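Local coordinates for protein xylulose kinase (Bifidobacterium adolescentis ATCC 15703, PDB 3I8B) that probably phosphorylates D-xylulose at the expense of ATP, giving D-xylulose 5-phosphate and ADP, as a member of the FGGY family of carbohydrate kinases, at residues G61-S66 and G259-G264; T96-Q101 and L144-W149. All coordinates share one frame; numbering follows the deposited sequence.

Contact 1: G61-S66 and G259-G264; sequences GLDDVS and GKNVEG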
loop_
_atom_site.group_PDB
_atom_site.type_symbol
_atom_site.label_atom_id
_atom_site.label_comp_id
_atom_site.label_asym_id
_atom_site.label_seq_id
_atom_site.Cartn_x
_atom_site.Cartn_y
_atom_site.Cartn_z
ATOM N N GLY A 61 5.751 27.671 0.257
ATOM C CA GLY A 61 4.472 27.922 0.899
ATOM C C GLY A 61 3.316 27.490 0.026
ATOM O O GLY A 61 3.516 27.069 -1.118
ATOM N N LEU A 62 2.107 27.599 0.577
ATOM C CA LEU A 62 0.892 27.153 -0.082
ATOM C C LEU A 62 -0.188 28.253 -0.082
ATOM O O LEU A 62 -1.379 27.961 -0.189
ATOM C CB LEU A 62 0.344 25.915 0.635
ATOM C CG LEU A 62 1.308 24.760 0.904
ATOM C CD1 LEU A 62 0.670 23.682 1.774
ATOM C CD2 LEU A 62 1.785 24.183 -0.415
ATOM N N ASP A 63 0.227 29.506 0.050
ATOM C CA ASP A 63 -0.722 30.614 0.132
ATOM C C ASP A 63 -1.545 30.741 -1.151
ATOM O O ASP A 63 -2.648 31.280 -1.128
ATOM C CB ASP A 63 -0.005 31.941 0.360
ATOM C CG ASP A 63 0.670 32.032 1.706
ATOM O OD1 ASP A 63 0.336 31.251 2.637
ATOM O OD2 ASP A 63 1.538 32.922 1.831
ATOM N N ASP A 64 -0.997 30.258 -2.263
ATOM C CA ASP A 64 -1.675 30.349 -3.553
ATOM C C ASP A 64 -2.317 29.032 -3.989
ATOM O O ASP A 64 -2.598 28.830 -5.174
ATOM C CB ASP A 64 -0.701 30.834 -4.633
ATOM C CG ASP A 64 0.565 29.969 -4.726
ATOM O OD1 ASP A 64 0.722 29.018 -3.927
ATOM O OD2 ASP A 64 1.417 30.255 -5.597
ATOM N N VAL A 65 -2.564 28.141 -3.031
ATOM C CA VAL A 65 -3.061 26.812 -3.354
ATOM C C VAL A 65 -4.551 26.664 -3.015
ATOM O O VAL A 65 -4.985 27.045 -1.926
ATOM C CB VAL A 65 -2.199 25.725 -2.659
ATOM C CG1 VAL A 65 -2.792 24.353 -2.853
ATOM C CG2 VAL A 65 -0.759 25.786 -3.193
ATOM N N SER A 66 -5.308 26.097 -3.962
ATOM C CA SER A 66 -6.774 25.996 -3.910
ATOM C C SER A 66 -7.338 24.655 -3.402
ATOM O O SER A 66 -8.490 24.576 -2.975
ATOM C CB SER A 66 -7.346 26.287 -5.299
ATOM O OG SER A 66 -7.178 27.652 -5.636
ATOM N N GLY A 259 -3.904 28.424 1.235
ATOM C CA GLY A 259 -5.048 29.105 0.637
ATOM C C GLY A 259 -5.401 30.528 1.054
ATOM O O GLY A 259 -6.431 31.036 0.612
ATOM N N LYS A 260 -4.589 31.194 1.884
ATOM C CA LYS A 260 -4.980 32.545 2.321
ATOM C C LYS A 260 -5.130 33.555 1.168
ATOM O O LYS A 260 -5.885 34.521 1.286
ATOM C CB LYS A 260 -4.054 33.100 3.408
ATOM C CG LYS A 260 -2.753 33.685 2.903
ATOM C CD LYS A 260 -1.898 34.180 4.057
ATOM C CE LYS A 260 -0.826 35.144 3.566
ATOM N NZ LYS A 260 0.127 35.520 4.660
ATOM N N ASN A 261 -4.423 33.325 0.063
ATOM C CA ASN A 261 -4.455 34.236 -1.084
ATOM C C ASN A 261 -5.255 33.720 -2.279
ATOM O O ASN A 261 -5.037 34.164 -3.404
ATOM C CB ASN A 261 -3.032 34.610 -1.544
ATOM C CG ASN A 261 -2.287 35.450 -0.521
ATOM O OD1 ASN A 261 -2.900 36.195 0.236
ATOM N ND2 ASN A 261 -0.955 35.326 -0.486
ATOM N N VAL A 262 -6.173 32.783 -2.054
ATOM C CA VAL A 262 -7.049 32.332 -3.137
ATOM C C VAL A 262 -8.524 32.421 -2.736
ATOM O O VAL A 262 -8.847 32.342 -1.545
ATOM C CB VAL A 262 -6.760 30.871 -3.552
ATOM C CG1 VAL A 262 -5.282 30.669 -3.834
ATOM C CG2 VAL A 262 -7.218 29.926 -2.465
ATOM N N GLU A 263 -9.391 32.588 -3.742
ATOM C CA GLU A 263 -10.847 32.591 -3.584
ATOM C C GLU A 263 -11.320 31.292 -2.965
ATOM O O GLU A 263 -11.164 30.229 -3.566
ATOM C CB GLU A 263 -11.551 32.722 -4.944
ATOM C CG GLU A 263 -11.451 34.088 -5.634
ATOM C CD GLU A 263 -11.808 35.255 -4.719
ATOM O OE1 GLU A 263 -10.859 35.854 -4.171
ATOM O OE2 GLU A 263 -13.015 35.573 -4.548
ATOM N N GLY A 264 -11.894 31.378 -1.772
ATOM C CA GLY A 264 -12.470 30.218 -1.116
ATOM C C GLY A 264 -11.485 29.424 -0.275
ATOM O O GLY A 264 -11.839 28.378 0.273
HETATM O O HOH W 1 -2.119 30.227 3.395
HETATM O O HOH W 2 -9.700 28.828 -5.743
#
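Asp-63 and Lys-260 run alongside each other in the same direction, so that the aliphatic part of the lysine follows the carboxylate rather than meeting it end on. CE of Lys-260 comes to 3.7 Å from OD2 of Asp-63, while the ammonium NZ stops 4.1 Å from that OD2, too far for a salt bridge. A water bridges the two residues, donating to OD1 of Asp-63 and accepting from the backbone N of Lys-260. Asn-261 does point across, its ND2 resting 3.6 Å from CB of Asp-63. Val-262 supplies the apolar part: CG1, anti to its own carbonyl carbon (chi1 -51°), presses on the backbone of Asp-64, 3.4 Å from its C, and CG2 faces Val-65 O and Ser-66 OG.

Two type I turns, 62-65 and 259-262, carry these side chains in the loops leading into strands 65-72 and 267-273, neighbours in the five-stranded sheet of the N-terminal domain. Gly-259 N gives a nearly straight bond to Leu-62 O (2.9 Å, 172°), reaching it from the face opposite to Val-65 N, so one carbonyl both closes its own turn and holds the neighbouring one. Asn-261 N binds Asp-63 O at 3.0 Å. Two direct main-chain bonds, with the charges merely near each other, imply that the turns are held chiefly through their backbones and that the charge pair probably adds a modest, solvent-screened attraction.

Contact 2: T96-Q101 and L144-W149; sequences TSSAPQ and LTKVAW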
loop_
_atom_site.group_PDB
_atom_site.type_symbol
_atom_site.label_atom_id
_atom_site.label_comp_id
_atom_site.label_asym_id
_atom_site.label_seq_id
_atom_site.Cartn_x
_atom_site.Cartn_y
_atom_site.Cartn_z
ATOM N N THR A 96 7.131 -4.925 13.331
ATOM C CA THR A 96 6.776 -6.341 13.455
ATOM C C THR A 96 6.400 -6.727 14.890
ATOM O O THR A 96 6.185 -7.903 15.178
ATOM C CB THR A 96 7.942 -7.244 13.048
ATOM O OG1 THR A 96 9.085 -6.914 13.850
ATOM C CG2 THR A 96 8.270 -7.055 11.587
ATOM N N SER A 97 6.361 -5.743 15.782
ATOM C CA SER A 97 5.923 -5.949 17.164
ATOM C C SER A 97 4.583 -6.684 17.259
ATOM O O SER A 97 4.389 -7.511 18.146
ATOM C CB SER A 97 5.772 -4.605 17.888
ATOM O OG SER A 97 7.019 -3.964 18.076
ATOM N N SER A 98 3.667 -6.370 16.346
ATOM C CA SER A 98 2.287 -6.822 16.441
ATOM C C SER A 98 2.049 -8.173 15.777
ATOM O O SER A 98 0.900 -8.612 15.646
ATOM C CB SER A 98 1.357 -5.770 15.821
ATOM O OG SER A 98 1.711 -5.545 14.468
ATOM N N ALA A 99 3.129 -8.823 15.348
ATOM C CA ALA A 99 3.025 -10.136 14.719
ATOM C C ALA A 99 2.229 -11.180 15.536
ATOM O O ALA A 99 1.409 -11.908 14.974
ATOM C CB ALA A 99 4.419 -10.670 14.366
ATOM N N PRO A 100 2.471 -11.263 16.857
ATOM C CA PRO A 100 1.690 -12.215 17.660
ATOM C C PRO A 100 0.210 -11.887 17.619
ATOM O O PRO A 100 -0.618 -12.796 17.526
ATOM C CB PRO A 100 2.234 -12.015 19.079
ATOM C CG PRO A 100 3.620 -11.488 18.878
ATOM C CD PRO A 100 3.529 -10.615 17.653
ATOM N N GLN A 101 -0.115 -10.597 17.662
ATOM C CA GLN A 101 -1.498 -10.174 17.630
ATOM C C GLN A 101 -2.164 -10.514 16.285
ATOM O O GLN A 101 -3.324 -10.903 16.250
ATOM C CB GLN A 101 -1.611 -8.689 17.959
ATOM C CG GLN A 101 -1.400 -8.388 19.447
ATOM C CD GLN A 101 0.059 -8.447 19.866
ATOM O OE1 GLN A 101 0.369 -8.678 21.036
ATOM N NE2 GLN A 101 0.960 -8.228 18.917
ATOM N N LEU A 144 -5.390 -2.659 13.062
ATOM C CA LEU A 144 -6.033 -3.384 14.157
ATOM C C LEU A 144 -5.007 -4.160 14.988
ATOM O O LEU A 144 -5.139 -4.257 16.205
ATOM C CB LEU A 144 -7.104 -4.345 13.637
ATOM C CG LEU A 144 -7.934 -5.053 14.718
ATOM C CD1 LEU A 144 -8.689 -4.033 15.589
ATOM C CD2 LEU A 144 -8.914 -6.033 14.082
ATOM N N THR A 145 -3.984 -4.707 14.337
ATOM C CA THR A 145 -2.995 -5.510 15.065
ATOM C C THR A 145 -2.187 -4.637 16.016
ATOM O O THR A 145 -1.810 -5.084 17.100
ATOM C CB THR A 145 -2.064 -6.315 14.139
ATOM O OG1 THR A 145 -1.042 -5.459 13.610
ATOM C CG2 THR A 145 -2.865 -6.940 12.997
ATOM N N LYS A 146 -1.962 -3.382 15.621
ATOM C CA LYS A 146 -1.239 -2.423 16.457
ATOM C C LYS A 146 -2.055 -2.078 17.700
ATOM O O LYS A 146 -1.525 -2.030 18.820
ATOM C CB LYS A 146 -0.939 -1.131 15.685
ATOM C CG LYS A 146 -0.248 -1.314 14.344
ATOM C CD LYS A 146 1.005 -2.205 14.449
ATOM C CE LYS A 146 1.843 -2.069 13.180
ATOM N NZ LYS A 146 2.965 -3.048 13.153
ATOM N N VAL A 147 -3.345 -1.843 17.493
ATOM C CA VAL A 147 -4.240 -1.525 18.596
ATOM C C VAL A 147 -4.296 -2.702 19.558
ATOM O O VAL A 147 -4.218 -2.520 20.762
ATOM C CB VAL A 147 -5.655 -1.177 18.111
ATOM C CG1 VAL A 147 -6.580 -0.899 19.314
ATOM C CG2 VAL A 147 -5.606 0.024 17.153
ATOM N N ALA A 148 -4.417 -3.905 19.005
ATOM C CA ALA A 148 -4.310 -5.142 19.780
ATOM C C ALA A 148 -3.042 -5.201 20.631
ATOM O O ALA A 148 -3.087 -5.553 21.809
ATOM C CB ALA A 148 -4.360 -6.340 18.858
ATOM N N TRP A 149 -1.913 -4.862 20.025
ATOM C CA TRP A 149 -0.637 -4.927 20.707
ATOM C C TRP A 149 -0.621 -3.953 21.881
ATOM O O TRP A 149 -0.111 -4.264 22.967
ATOM C CB TRP A 149 0.509 -4.618 19.734
ATOM C CG TRP A 149 1.848 -4.639 20.410
ATOM C CD1 TRP A 149 2.736 -5.677 20.441
ATOM C CD2 TRP A 149 2.437 -3.583 21.182
ATOM N NE1 TRP A 149 3.843 -5.330 21.173
ATOM C CE2 TRP A 149 3.689 -4.047 21.634
ATOM C CE3 TRP A 149 2.037 -2.278 21.511
ATOM C CZ2 TRP A 149 4.539 -3.260 22.413
ATOM C CZ3 TRP A 149 2.872 -1.501 22.287
ATOM C CH2 TRP A 149 4.113 -1.995 22.730
HETATM O O HOH W 3 5.064 -8.352 20.654
#
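Ser-98 and Thr-145 meet through their hydroxyls, the centre of a small polar network between the start of helix 99-110 and helix 143-153. Ser-98 OG donates to Thr-145 OG1 at 2.9 Å and accepts from Lys-146 NZ at 3.1 Å, so one hydroxyl is gripped by two bonds. It stands between its own backbone N and carbonyl carbon (chi1 58°), which turns it toward the second helix; although this serine is at the N-cap position, its side chain makes no capping bond. Lys-146 starts out away from the contact, but a bend at chi2 (-51°) brings its ammonium back to the serine. That ammonium also forms a salt bridge with Asp-95 and a bond to Ala-140 O, while Thr-145 OG1 is bonded to Tyr-142 O. Within its own segment, Gln-101 NE2 gives a weak bond to Ser-98 O.

The aromatic contacts belong to Trp-149. Ser-97 CB lies over one face of the indole in a CH-pi contact, 4.2 Å from the centroid of the five-membered ring, whereas NE2 of Gln-101 sits at the edge, in the ring plane, 3.5 Å from CD1. The amide and ring planes are 80° apart, almost perpendicular. A water links Ser-97 O to Trp-149 NE1, its bond to the indole being weak.

The apolar contact is made by Gln-101 CG, 3.6 Å from Ala-148 CB.

Together these interactions make a helix N-terminus docked against the flank of another helix, within the N-terminal domain of an FGGY kinase. The lysine side chain lies about 6 Å from that of His-75, a predicted substrate-binding residue, so the network is consistent with a second-shell position beside the sugar site.

How the contacts relate
The two contacts illustrate how distant parts of one domain can be closed by unlike means. Both belong to the N-terminal domain of the FGGY fold, yet their centres are 41 Å apart and their nearest atoms about 28 Å. Along the chain the order is 61-66, 96-101, 144-149 and 259-264, so contact 2 falls wholly within the long excursion whose ends contact 1 brings together. Contact 1 sits where strands 65-72 and 267-273, parallel neighbours in the five-stranded sheet, are entered; contact 2 joins two helices of the intervening region. Contact 1 thus lies where two adjacent strands begin, one of them the outermost, and contact 2 among the helices near the predicted substrate site.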